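Local coordinates for protein SusD homolog (Bacteroides ovatus, PDB 4F53) that probably binds mucin O-glycans at the outer membrane, as a SusD/RagB-family lipoprotein with a largely helical, TPR-like fold, at residues 52-57 with 441-446; 308-313 with 460-465; 336-341 with 435-440. All coordinates share one frame; numbering follows the deposited sequence.

Contact 1 of 3, residues 52-57 with 441-446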
ATOM      1  N   CYS A  52       8.703  -2.603   2.184  1.00 33.12           N
ATOM      2  CA  CYS A  52       9.072  -3.932   1.780  1.00 32.17           C
ATOM      3  C   CYS A  52       8.799  -4.940   2.899  1.00 36.53           C
ATOM      4  O   CYS A  52       7.947  -5.806   2.738  1.00 36.52           O
ATOM      5  CB  CYS A  52      10.526  -3.966   1.322  1.00 32.15           C
ATOM      6  SG  CYS A  52      11.064  -5.580   0.708  1.00 36.11           S
ATOM      7  N   LEU A  53       9.499  -4.823   4.020  1.00 32.83           N
ATOM      8  CA  LEU A  53       9.398  -5.779   5.114  1.00 32.36           C
ATOM      9  C   LEU A  53       8.025  -5.750   5.784  1.00 35.87           C
ATOM     10  O   LEU A  53       7.511  -6.802   6.165  1.00 36.07           O
ATOM     11  CB  LEU A  53      10.517  -5.528   6.165  1.00 32.65           C
ATOM     12  CG  LEU A  53      11.945  -5.901   5.757  1.00 36.46           C
ATOM     13  CD1 LEU A  53      12.956  -5.117   6.593  1.00 37.91           C
ATOM     14  CD2 LEU A  53      12.190  -7.395   5.907  1.00 34.82           C
HETATM   15  N   MSE A  54       7.435  -4.565   5.943  1.00 30.70           N
HETATM   16  CA  MSE A  54       6.142  -4.495   6.601  1.00 28.86           C
HETATM   17  C   MSE A  54       4.991  -4.638   5.600  1.00 31.40           C
HETATM   18  O   MSE A  54       4.367  -5.696   5.570  1.00 30.64           O
HETATM   19  CB  MSE A  54       5.994  -3.207   7.430  1.00 29.77           C
HETATM   20  CG  MSE A  54       4.676  -3.187   8.240  1.00 34.66           C
HETATM   21 SE   MSE A  54       4.353  -1.499   9.113  0.75 37.72          SE
HETATM   22  CE  MSE A  54       3.805  -0.422   7.532  1.00 31.79           C
ATOM     23  N   ALA A  55       4.704  -3.585   4.807  1.00 28.40           N
ATOM     24  CA  ALA A  55       3.573  -3.517   3.890  1.00 28.70           C
ATOM     25  C   ALA A  55       3.636  -4.594   2.778  1.00 34.00           C
ATOM     26  O   ALA A  55       2.598  -5.151   2.421  1.00 33.70           O
ATOM     27  CB  ALA A  55       3.486  -2.132   3.280  1.00 29.24           C
ATOM     28  N   GLY A  56       4.841  -4.897   2.285  1.00 29.00           N
ATOM     29  CA  GLY A  56       5.064  -5.908   1.258  1.00 27.01           C
ATOM     30  C   GLY A  56       4.643  -7.285   1.715  1.00 30.98           C
ATOM     31  O   GLY A  56       4.020  -8.030   0.948  1.00 31.00           O
ATOM     32  N   ALA A  57       4.971  -7.622   2.984  1.00 28.05           N
ATOM     33  CA  ALA A  57       4.570  -8.885   3.621  1.00 28.98           C
ATOM     34  C   ALA A  57       3.041  -8.957   3.835  1.00 33.80           C
ATOM     35  O   ALA A  57       2.395  -9.931   3.438  1.00 33.84           O
ATOM     36  CB  ALA A  57       5.275  -9.038   4.973  1.00 29.43           C
ATOM     37  N   ASN A 441       2.612  -1.351  -4.604  1.00 28.17           N
ATOM     38  CA  ASN A 441       2.063  -0.498  -3.541  1.00 27.92           C
ATOM     39  C   ASN A 441       1.402  -1.329  -2.440  1.00 30.44           C
ATOM     40  O   ASN A 441       0.171  -1.353  -2.333  1.00 30.14           O
ATOM     41  CB  ASN A 441       1.066   0.538  -4.099  1.00 23.69           C
ATOM     42  CG  ASN A 441       0.707   1.627  -3.093  1.00 41.78           C
ATOM     43  OD1 ASN A 441       1.146   1.623  -1.921  1.00 33.86           O
ATOM     44  ND2 ASN A 441      -0.090   2.588  -3.526  1.00 32.61           N
ATOM     45  N   GLY A 442       2.228  -1.965  -1.608  1.00 25.80           N
ATOM     46  CA  GLY A 442       1.750  -2.825  -0.535  1.00 24.72           C
ATOM     47  C   GLY A 442       1.017  -2.128   0.578  1.00 28.68           C
ATOM     48  O   GLY A 442       0.138  -2.728   1.202  1.00 29.54           O
HETATM   49  N   MSE A 443       1.392  -0.866   0.877  1.00 25.06           N
HETATM   50  CA  MSE A 443       0.723  -0.129   1.958  1.00 23.93           C
HETATM   51  C   MSE A 443      -0.774  -0.037   1.669  1.00 28.27           C
HETATM   52  O   MSE A 443      -1.593  -0.439   2.511  1.00 27.80           O
HETATM   53  CB  MSE A 443       1.347   1.271   2.169  1.00 25.02           C
HETATM   54  CG  MSE A 443       0.802   1.995   3.429  1.00 29.52           C
HETATM   55 SE   MSE A 443       1.083   0.968   5.096  0.75 35.92          SE
HETATM   56  CE  MSE A 443      -0.725   1.071   5.866  1.00 31.17           C
ATOM     57  N   GLU A 444      -1.113   0.379   0.442  1.00 25.36           N
ATOM     58  CA  GLU A 444      -2.501   0.519  -0.003  1.00 24.30           C
ATOM     59  C   GLU A 444      -3.181  -0.844  -0.048  1.00 27.30           C
ATOM     60  O   GLU A 444      -4.307  -0.953   0.427  1.00 28.55           O
ATOM     61  CB  GLU A 444      -2.601   1.248  -1.382  1.00 23.59           C
ATOM     62  CG  GLU A 444      -4.024   1.661  -1.747  1.00 27.26           C
ATOM     63  CD  GLU A 444      -4.891   2.377  -0.707  1.00 52.29           C
ATOM     64  OE1 GLU A 444      -4.357   3.138   0.138  1.00 48.04           O
ATOM     65  OE2 GLU A 444      -6.125   2.181  -0.750  1.00 42.26           O
ATOM     66  N   SER A 445      -2.512  -1.857  -0.606  1.00 24.18           N
ATOM     67  CA  SER A 445      -3.089  -3.210  -0.749  1.00 24.30           C
ATOM     68  C   SER A 445      -3.278  -3.931   0.594  1.00 26.76           C
ATOM     69  O   SER A 445      -4.217  -4.714   0.705  1.00 26.68           O
ATOM     70  CB  SER A 445      -2.265  -4.071  -1.703  1.00 24.10           C
ATOM     71  OG  SER A 445      -2.486  -3.535  -2.994  1.00 28.02           O
ATOM     72  N   TRP A 446      -2.431  -3.651   1.599  1.00 24.76           N
ATOM     73  CA  TRP A 446      -2.615  -4.184   2.957  1.00 25.42           C
ATOM     74  C   TRP A 446      -3.890  -3.528   3.569  1.00 30.55           C
ATOM     75  O   TRP A 446      -4.760  -4.213   4.125  1.00 30.84           O
ATOM     76  CB  TRP A 446      -1.361  -3.946   3.856  1.00 24.29           C
ATOM     77  CG  TRP A 446      -1.563  -4.353   5.303  1.00 25.52           C
ATOM     78  CD1 TRP A 446      -2.264  -5.436   5.760  1.00 28.41           C
ATOM     79  CD2 TRP A 446      -1.051  -3.682   6.478  1.00 25.98           C
ATOM     80  NE1 TRP A 446      -2.216  -5.488   7.138  1.00 28.62           N
ATOM     81  CE2 TRP A 446      -1.507  -4.411   7.607  1.00 29.78           C
ATOM     82  CE3 TRP A 446      -0.270  -2.518   6.689  1.00 26.91           C
ATOM     83  CZ2 TRP A 446      -1.181  -4.038   8.929  1.00 28.88           C
ATOM     84  CZ3 TRP A 446       0.042  -2.145   7.996  1.00 28.56           C
ATOM     85  CH2 TRP A 446      -0.412  -2.894   9.097  1.00 29.57           C
TER
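Ala55 faces the first turn of helix 442-452 and shows how a pair of small residues lets two helices come close together. Its CB lies 3.4 Å from Met443 N and 3.7 Å from Gly442 C, so a methyl group rests directly on the opposing backbone. The short segments approach to 7.8 Å between axes and cross at 42°. Gly442 is the necessary complement: a CB there would stand only 2.8 Å from Ala55 O, too close for any side chain at this spacing. Asn441 caps the incoming helix, OD1 accepting a weak bond from Glu444 N.

Beside this tight backbone seam the packing is looser and made of long side chains, though here too it faces protein and not solvent, for every residue that touches is buried. Met54 and Met443, both present as selenomethionine, meet where Met54 CE lies 3.9 Å from Met443 SE. The Met54 chain runs straight out until a bend at its last torsion (chi3 75°) swings CE across the gap. The same methyl reaches Trp446 CZ3 at 4.2 Å, the two side chains crossing at about a right angle, with the methyl set obliquely to the indole. Trp446 bonds elsewhere through NE1, to Ala475 O, which probably helps fix the ring's rotation.

The pair is wedged deep within the chain. Helix 110-131 closes over the Met54 and Met443 side through Thr130, with Arg126 and Asp129 also touching Met443. Helix 423-438 packs against Ser445 through Trp435 and Asn438, while strand 62-64 lies beside helix 44-58, where Gly56 shares a backbone hydrogen bond with Val62.

Contact 2 of 3, residues 308-313 with 460-465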
ATOM      1  N   GLY A 308       6.114 -15.391   5.221  1.00 31.48           N
ATOM      2  CA  GLY A 308       6.080 -15.829   6.605  1.00 32.23           C
ATOM      3  C   GLY A 308       6.922 -17.039   6.950  1.00 37.32           C
ATOM      4  O   GLY A 308       6.634 -17.712   7.941  1.00 38.05           O
ATOM      5  N   ILE A 309       7.966 -17.327   6.163  1.00 34.50           N
ATOM      6  CA  ILE A 309       8.908 -18.411   6.501  1.00 35.64           C
ATOM      7  C   ILE A 309       9.744 -17.894   7.687  1.00 40.21           C
ATOM      8  O   ILE A 309      10.214 -16.758   7.645  1.00 39.17           O
ATOM      9  CB  ILE A 309       9.784 -18.854   5.295  1.00 37.33           C
ATOM     10  CG1 ILE A 309       8.923 -19.456   4.152  1.00 36.66           C
ATOM     11  CG2 ILE A 309      10.897 -19.818   5.754  1.00 35.90           C
ATOM     12  CD1 ILE A 309       9.666 -19.596   2.786  1.00 31.03           C
ATOM     13  N   LEU A 310       9.850 -18.671   8.762  1.00 39.65           N
ATOM     14  CA  LEU A 310      10.584 -18.237   9.947  1.00 40.88           C
ATOM     15  C   LEU A 310      12.042 -18.069   9.610  1.00 46.91           C
ATOM     16  O   LEU A 310      12.608 -18.885   8.873  1.00 47.96           O
ATOM     17  CB  LEU A 310      10.418 -19.241  11.117  1.00 42.18           C
ATOM     18  CG  LEU A 310      10.741 -18.735  12.542  1.00 47.18           C
ATOM     19  CD1 LEU A 310       9.583 -17.890  13.128  1.00 46.20           C
ATOM     20  CD2 LEU A 310      11.001 -19.908  13.493  1.00 47.90           C
ATOM     21  N   GLN A 311      12.649 -16.998  10.141  1.00 44.10           N
ATOM     22  CA  GLN A 311      14.077 -16.736  10.003  1.00 45.00           C
ATOM     23  C   GLN A 311      14.830 -17.960  10.512  1.00 49.66           C
ATOM     24  O   GLN A 311      14.522 -18.457  11.601  1.00 51.44           O
ATOM     25  CB  GLN A 311      14.465 -15.467  10.782  1.00 46.32           C
ATOM     26  CG  GLN A 311      15.772 -14.839  10.322  1.00 55.11           C
ATOM     27  CD  GLN A 311      15.709 -14.123   8.992  1.00 52.97           C
ATOM     28  OE1 GLN A 311      14.643 -13.839   8.441  1.00 45.19           O
ATOM     29  NE2 GLN A 311      16.878 -13.841   8.428  1.00 38.78           N
ATOM     30  N   GLY A 312      15.717 -18.487   9.670  1.00 45.45           N
ATOM     31  CA  GLY A 312      16.511 -19.673   9.961  1.00 45.38           C
ATOM     32  C   GLY A 312      15.903 -20.962   9.442  1.00 49.84           C
ATOM     33  O   GLY A 312      16.497 -22.023   9.616  1.00 52.05           O
ATOM     34  N   GLN A 313      14.721 -20.898   8.799  1.00 45.88           N
ATOM     35  CA  GLN A 313      14.007 -22.090   8.318  1.00 45.26           C
ATOM     36  C   GLN A 313      13.716 -22.041   6.823  1.00 46.36           C
ATOM     37  O   GLN A 313      12.693 -22.550   6.367  1.00 45.13           O
ATOM     38  CB  GLN A 313      12.708 -22.286   9.112  1.00 45.89           C
ATOM     39  CG  GLN A 313      12.994 -22.652  10.562  1.00 53.49           C
ATOM     40  CD  GLN A 313      11.771 -22.872  11.401  1.00 61.99           C
ATOM     41  OE1 GLN A 313      10.637 -22.568  11.022  1.00 53.93           O
ATOM     42  NE2 GLN A 313      11.983 -23.398  12.591  1.00 54.51           N
HETATM   43  N   MSE A 460       0.533 -16.895   6.914  1.00 33.29           N
HETATM   44  CA  MSE A 460       1.988 -16.935   7.099  1.00 32.87           C
HETATM   45  C   MSE A 460       2.435 -18.348   7.427  1.00 39.52           C
HETATM   46  O   MSE A 460       1.761 -19.012   8.198  1.00 42.74           O
HETATM   47  CB  MSE A 460       2.432 -15.946   8.198  1.00 33.87           C
HETATM   48  CG  MSE A 460       2.102 -14.508   7.850  1.00 36.81           C
HETATM   49 SE   MSE A 460       2.884 -13.877   6.193  0.75 39.77          SE
HETATM   50  CE  MSE A 460       2.441 -11.946   6.435  1.00 33.34           C
ATOM     51  N   ALA A 461       3.541 -18.832   6.806  1.00 37.57           N
ATOM     52  CA  ALA A 461       4.060 -20.190   7.019  1.00 38.75           C
ATOM     53  C   ALA A 461       4.338 -20.470   8.520  1.00 45.04           C
ATOM     54  O   ALA A 461       4.046 -21.556   9.016  1.00 45.43           O
ATOM     55  CB  ALA A 461       5.325 -20.400   6.212  1.00 38.84           C
ATOM     56  N   ALA A 462       4.872 -19.462   9.223  1.00 41.73           N
ATOM     57  CA  ALA A 462       5.182 -19.478  10.639  1.00 42.61           C
ATOM     58  C   ALA A 462       4.578 -18.245  11.320  1.00 47.08           C
ATOM     59  O   ALA A 462       4.917 -17.111  10.994  1.00 45.93           O
ATOM     60  CB  ALA A 462       6.685 -19.517  10.853  1.00 43.76           C
ATOM     61  N   ASN A 463       3.662 -18.480  12.247  1.00 45.11           N
ATOM     62  CA  ASN A 463       3.055 -17.437  13.050  1.00 43.56           C
ATOM     63  C   ASN A 463       3.804 -17.427  14.388  1.00 46.76           C
ATOM     64  O   ASN A 463       3.598 -18.319  15.203  1.00 47.54           O
ATOM     65  CB  ASN A 463       1.545 -17.702  13.205  1.00 40.99           C
ATOM     66  CG  ASN A 463       0.785 -16.675  13.992  1.00 48.01           C
ATOM     67  OD1 ASN A 463       1.329 -15.969  14.844  1.00 41.44           O
ATOM     68  ND2 ASN A 463      -0.518 -16.630  13.778  1.00 39.40           N
ATOM     69  N   ALA A 464       4.737 -16.473  14.567  1.00 42.57           N
ATOM     70  CA  ALA A 464       5.520 -16.354  15.801  1.00 43.27           C
ATOM     71  C   ALA A 464       4.961 -15.222  16.717  1.00 44.41           C
ATOM     72  O   ALA A 464       5.701 -14.622  17.502  1.00 44.97           O
ATOM     73  CB  ALA A 464       6.992 -16.118  15.474  1.00 44.05           C
ATOM     74  N   SER A 465       3.644 -14.967  16.643  1.00 39.22           N
ATOM     75  CA  SER A 465       2.975 -13.953  17.483  1.00 38.42           C
ATOM     76  C   SER A 465       2.653 -14.461  18.890  1.00 44.13           C
ATOM     77  O   SER A 465       2.239 -13.653  19.725  1.00 43.85           O
ATOM     78  CB  SER A 465       1.677 -13.494  16.845  1.00 38.25           C
ATOM     79  OG  SER A 465       0.733 -14.549  16.828  1.00 39.57           O
TER
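Gly308 O accepts a 2.8 Å hydrogen bond from Ala462 N, the only hydrogen bond between residues 308-313 and 460-465; next to it Ala461 pairs with the backbone of Arg307. The bond is bent at the hydrogen (138°), and the donor stands 28° out of the carbonyl plane. Two methyls crowd the same oxygen, Ala462 CB at 3.4 Å and Ala461 CB at 3.5 Å, so carbon packs closely against the oxygen beside its bond to Ala462 N.

Gly308 admits this closeness by lacking a side chain: its backbone has positive phi, and a CB would run into Met460 CB. On this same flank the selenium of Met460, a selenomethionine, lies 3.7 Å from Gly308 N. Farther along, the contact turns apolar and partly exposed. Leu310 lays CB against Ala462 CB at 3.8 Å, while CG, turned anti to the backbone N (chi1 -161°), carries CD1 forward to Ala464 CB at 3.9 Å. One leucine thus spans two alanines, with the outward-turned Asn463 between them.

Each loop carries its own bend beyond the seam. Gln311 ties its loop to Arg74 and Gly68, and Asn463 ND2 bonds to Asp471 and Val469. The whole is irregular loop-on-loop packing, shaped by a type II beta turn from Leu310 to Gln313 and by an Asx turn in which Asn463 OD1 accepts from Ser465 N.

Contact 3 of 3, residues 336-341 with 435-440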
ATOM      1  N   ARG A 336      -1.608   4.949  -8.802  1.00 27.19           N
ATOM      2  CA  ARG A 336      -1.964   4.525 -10.156  1.00 26.78           C
ATOM      3  C   ARG A 336      -3.373   4.946 -10.533  1.00 32.62           C
ATOM      4  O   ARG A 336      -4.280   4.884  -9.698  1.00 33.33           O
ATOM      5  CB  ARG A 336      -1.877   3.000 -10.266  1.00 22.12           C
ATOM      6  CG  ARG A 336      -0.507   2.402  -9.995  1.00 25.42           C
ATOM      7  CD  ARG A 336      -0.535   1.024 -10.592  1.00 24.16           C
ATOM      8  NE  ARG A 336       0.694   0.253 -10.417  1.00 27.12           N
ATOM      9  CZ  ARG A 336       1.726   0.280 -11.251  1.00 31.17           C
ATOM     10  NH1 ARG A 336       1.734   1.111 -12.278  1.00 28.32           N
ATOM     11  NH2 ARG A 336       2.779  -0.489 -11.036  1.00 24.57           N
ATOM     12  N   ALA A 337      -3.568   5.305 -11.810  1.00 30.08           N
ATOM     13  CA  ALA A 337      -4.893   5.643 -12.372  1.00 29.21           C
ATOM     14  C   ALA A 337      -5.784   4.402 -12.388  1.00 30.55           C
ATOM     15  O   ALA A 337      -6.970   4.538 -12.185  1.00 30.55           O
ATOM     16  CB  ALA A 337      -4.756   6.212 -13.791  1.00 29.72           C
ATOM     17  N   SER A 338      -5.215   3.194 -12.581  1.00 25.28           N
ATOM     18  CA  SER A 338      -5.998   1.951 -12.565  1.00 24.81           C
ATOM     19  C   SER A 338      -6.712   1.751 -11.197  1.00 30.61           C
ATOM     20  O   SER A 338      -7.845   1.276 -11.185  1.00 32.06           O
ATOM     21  CB  SER A 338      -5.130   0.745 -12.920  1.00 23.01           C
ATOM     22  OG  SER A 338      -4.162   0.523 -11.913  1.00 24.94           O
ATOM     23  N   GLU A 339      -6.097   2.196 -10.075  1.00 28.79           N
ATOM     24  CA  GLU A 339      -6.694   2.129  -8.714  1.00 29.34           C
ATOM     25  C   GLU A 339      -8.018   2.942  -8.656  1.00 30.87           C
ATOM     26  O   GLU A 339      -9.004   2.462  -8.122  1.00 30.84           O
ATOM     27  CB  GLU A 339      -5.694   2.647  -7.658  1.00 30.86           C
ATOM     28  CG  GLU A 339      -6.221   2.592  -6.224  1.00 40.69           C
ATOM     29  CD  GLU A 339      -5.443   3.336  -5.149  1.00 48.93           C
ATOM     30  OE1 GLU A 339      -4.189   3.368  -5.198  1.00 41.91           O
ATOM     31  OE2 GLU A 339      -6.099   3.855  -4.220  1.00 39.23           O
ATOM     32  N   VAL A 340      -8.040   4.116  -9.291  1.00 26.78           N
ATOM     33  CA  VAL A 340      -9.183   5.016  -9.355  1.00 27.51           C
ATOM     34  C   VAL A 340     -10.334   4.362 -10.127  1.00 29.55           C
ATOM     35  O   VAL A 340     -11.482   4.444  -9.694  1.00 28.80           O
ATOM     36  CB  VAL A 340      -8.763   6.383  -9.970  1.00 32.71           C
ATOM     37  CG1 VAL A 340      -9.978   7.278 -10.207  1.00 32.20           C
ATOM     38  CG2 VAL A 340      -7.732   7.077  -9.073  1.00 32.47           C
ATOM     39  N   ALA A 341     -10.029   3.684 -11.240  1.00 25.58           N
ATOM     40  CA  ALA A 341     -11.061   2.984 -12.001  1.00 24.19           C
ATOM     41  C   ALA A 341     -11.684   1.838 -11.144  1.00 27.17           C
ATOM     42  O   ALA A 341     -12.914   1.674 -11.131  1.00 28.58           O
ATOM     43  CB  ALA A 341     -10.496   2.463 -13.309  1.00 24.25           C
ATOM     44  N   TRP A 435      -5.697  -5.329  -6.691  1.00 23.87           N
ATOM     45  CA  TRP A 435      -4.516  -5.861  -6.006  1.00 23.24           C
ATOM     46  C   TRP A 435      -3.399  -6.224  -7.026  1.00 26.21           C
ATOM     47  O   TRP A 435      -2.261  -5.809  -6.816  1.00 26.03           O
ATOM     48  CB  TRP A 435      -4.917  -7.051  -5.140  1.00 20.64           C
ATOM     49  CG  TRP A 435      -3.793  -7.719  -4.407  1.00 21.31           C
ATOM     50  CD1 TRP A 435      -3.232  -7.323  -3.227  1.00 24.21           C
ATOM     51  CD2 TRP A 435      -3.172  -8.968  -4.753  1.00 21.82           C
ATOM     52  NE1 TRP A 435      -2.293  -8.248  -2.814  1.00 25.42           N
ATOM     53  CE2 TRP A 435      -2.258  -9.285  -3.718  1.00 27.04           C
ATOM     54  CE3 TRP A 435      -3.330  -9.876  -5.824  1.00 23.01           C
ATOM     55  CZ2 TRP A 435      -1.500 -10.474  -3.719  1.00 26.50           C
ATOM     56  CZ3 TRP A 435      -2.566 -11.038  -5.830  1.00 25.12           C
ATOM     57  CH2 TRP A 435      -1.685 -11.341  -4.771  1.00 25.81           C
ATOM     58  N   ILE A 436      -3.726  -6.940  -8.120  1.00 21.68           N
ATOM     59  CA  ILE A 436      -2.752  -7.238  -9.179  1.00 22.07           C
ATOM     60  C   ILE A 436      -2.230  -5.922  -9.769  1.00 26.56           C
ATOM     61  O   ILE A 436      -1.015  -5.719  -9.831  1.00 28.66           O
ATOM     62  CB  ILE A 436      -3.325  -8.159 -10.307  1.00 25.83           C
ATOM     63  CG1 ILE A 436      -3.702  -9.565  -9.764  1.00 26.65           C
ATOM     64  CG2 ILE A 436      -2.322  -8.278 -11.470  1.00 25.85           C
ATOM     65  CD1 ILE A 436      -4.620 -10.383 -10.665  1.00 31.31           C
ATOM     66  N   ALA A 437      -3.139  -5.008 -10.140  1.00 22.01           N
ATOM     67  CA  ALA A 437      -2.769  -3.737 -10.752  1.00 22.14           C
ATOM     68  C   ALA A 437      -1.948  -2.809  -9.824  1.00 25.94           C
ATOM     69  O   ALA A 437      -1.150  -2.028 -10.333  1.00 26.70           O
ATOM     70  CB  ALA A 437      -4.013  -3.004 -11.229  1.00 22.43           C
ATOM     71  N   ASN A 438      -2.152  -2.871  -8.505  1.00 22.36           N
ATOM     72  CA  ASN A 438      -1.503  -1.951  -7.568  1.00 23.68           C
ATOM     73  C   ASN A 438      -0.137  -2.393  -7.117  1.00 28.61           C
ATOM     74  O   ASN A 438       0.528  -1.638  -6.406  1.00 27.91           O
ATOM     75  CB  ASN A 438      -2.376  -1.640  -6.350  1.00 25.86           C
ATOM     76  CG  ASN A 438      -2.782  -0.196  -6.292  1.00 40.88           C
ATOM     77  OD1 ASN A 438      -2.303   0.626  -7.068  1.00 33.32           O
ATOM     78  ND2 ASN A 438      -3.685   0.148  -5.381  1.00 32.89           N
ATOM     79  N   PHE A 439       0.341  -3.547  -7.578  1.00 26.84           N
ATOM     80  CA  PHE A 439       1.713  -3.930  -7.283  1.00 26.33           C
ATOM     81  C   PHE A 439       2.666  -2.789  -7.770  1.00 29.90           C
ATOM     82  O   PHE A 439       2.418  -2.270  -8.851  1.00 29.04           O
ATOM     83  CB  PHE A 439       2.038  -5.254  -7.991  1.00 28.06           C
ATOM     84  CG  PHE A 439       3.488  -5.676  -7.859  1.00 28.40           C
ATOM     85  CD1 PHE A 439       3.913  -6.428  -6.769  1.00 29.70           C
ATOM     86  CD2 PHE A 439       4.424  -5.317  -8.823  1.00 28.26           C
ATOM     87  CE1 PHE A 439       5.254  -6.815  -6.646  1.00 31.32           C
ATOM     88  CE2 PHE A 439       5.767  -5.694  -8.693  1.00 31.60           C
ATOM     89  CZ  PHE A 439       6.174  -6.442  -7.613  1.00 29.50           C
ATOM     90  N   PRO A 440       3.731  -2.362  -7.032  1.00 26.39           N
ATOM     91  CA  PRO A 440       4.233  -2.862  -5.735  1.00 26.13           C
ATOM     92  C   PRO A 440       3.767  -2.029  -4.506  1.00 29.35           C
ATOM     93  O   PRO A 440       4.457  -2.004  -3.486  1.00 28.09           O
ATOM     94  CB  PRO A 440       5.764  -2.754  -5.938  1.00 27.67           C
ATOM     95  CG  PRO A 440       5.936  -1.488  -6.751  1.00 30.90           C
ATOM     96  CD  PRO A 440       4.633  -1.316  -7.562  1.00 26.67           C
TER
HETATM   97  O   HOH W   1      -1.877   3.170  -6.437  1.00 33.06           O
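Arg336 stretches across to the chain that leaves helix 423-438 and donates from NH2 to Phe439 O, 2.8 Å away and nearly straight at 166°. The oxygen lies in the guanidinium plane and is met in its own carbonyl plane; Arg336 NE adds a weak second bond to it. With CG placed anti to the carbonyl carbon (chi1 -61°) and the chain extended to NE, the arginine slides past Asn438 in the opposite direction, CG passing 3.9 Å from Asn438 OD1.

Asn438 holds an unusual conformation, its chi1 of -115° falling away from the staggered positions, and in it both ends of the amide are used. ND2 gives a 3.3 Å bond to Glu339 OE1, in the amide plane but from above the carboxylate, whose plane is steeply turned. OD1 receives a water at 2.7 Å that also donates to Glu339 OE1 and accepts from Arg336 N. The other carboxylate oxygen of Glu339 pairs with Arg203. Ser338 OG rests 3.6 Å from Ala437 CB while bonding to Glu372.

With an alanine in place of Arg336, Phe439 O would probably lose its charged donor and the cis-proline bend be freer to shift. The arrangement is a buried junction in the TPR-like fold, where the residue leading into helix 337-349 meets the C-terminal end of helix 423-438 and the cis Phe439-Pro440 peptide that follows it.

Along the chain the six segments run 52-57, 308-313, 336-341, 435-440, 441-446 and 460-465, so contacts 1 and 2 interleave while contact 3 falls within the span of each. Contacts 1 and 3 are neighbours, their centres 13 Å apart, because residues 435-440 lead straight into 441-446 and helices 423-438 and 442-452 follow one another; Ser445 CB meets Trp435 CD1 at 3.7 Å. Contact 2 lies about 17 Å from the centre of contact 1, touching it through Ala57 O and Met460 CE, and about 29 Å from that of contact 3. A helical core near the chain's middle thus passes into peripheral loops, joining distant sequence within one SusD-family fold.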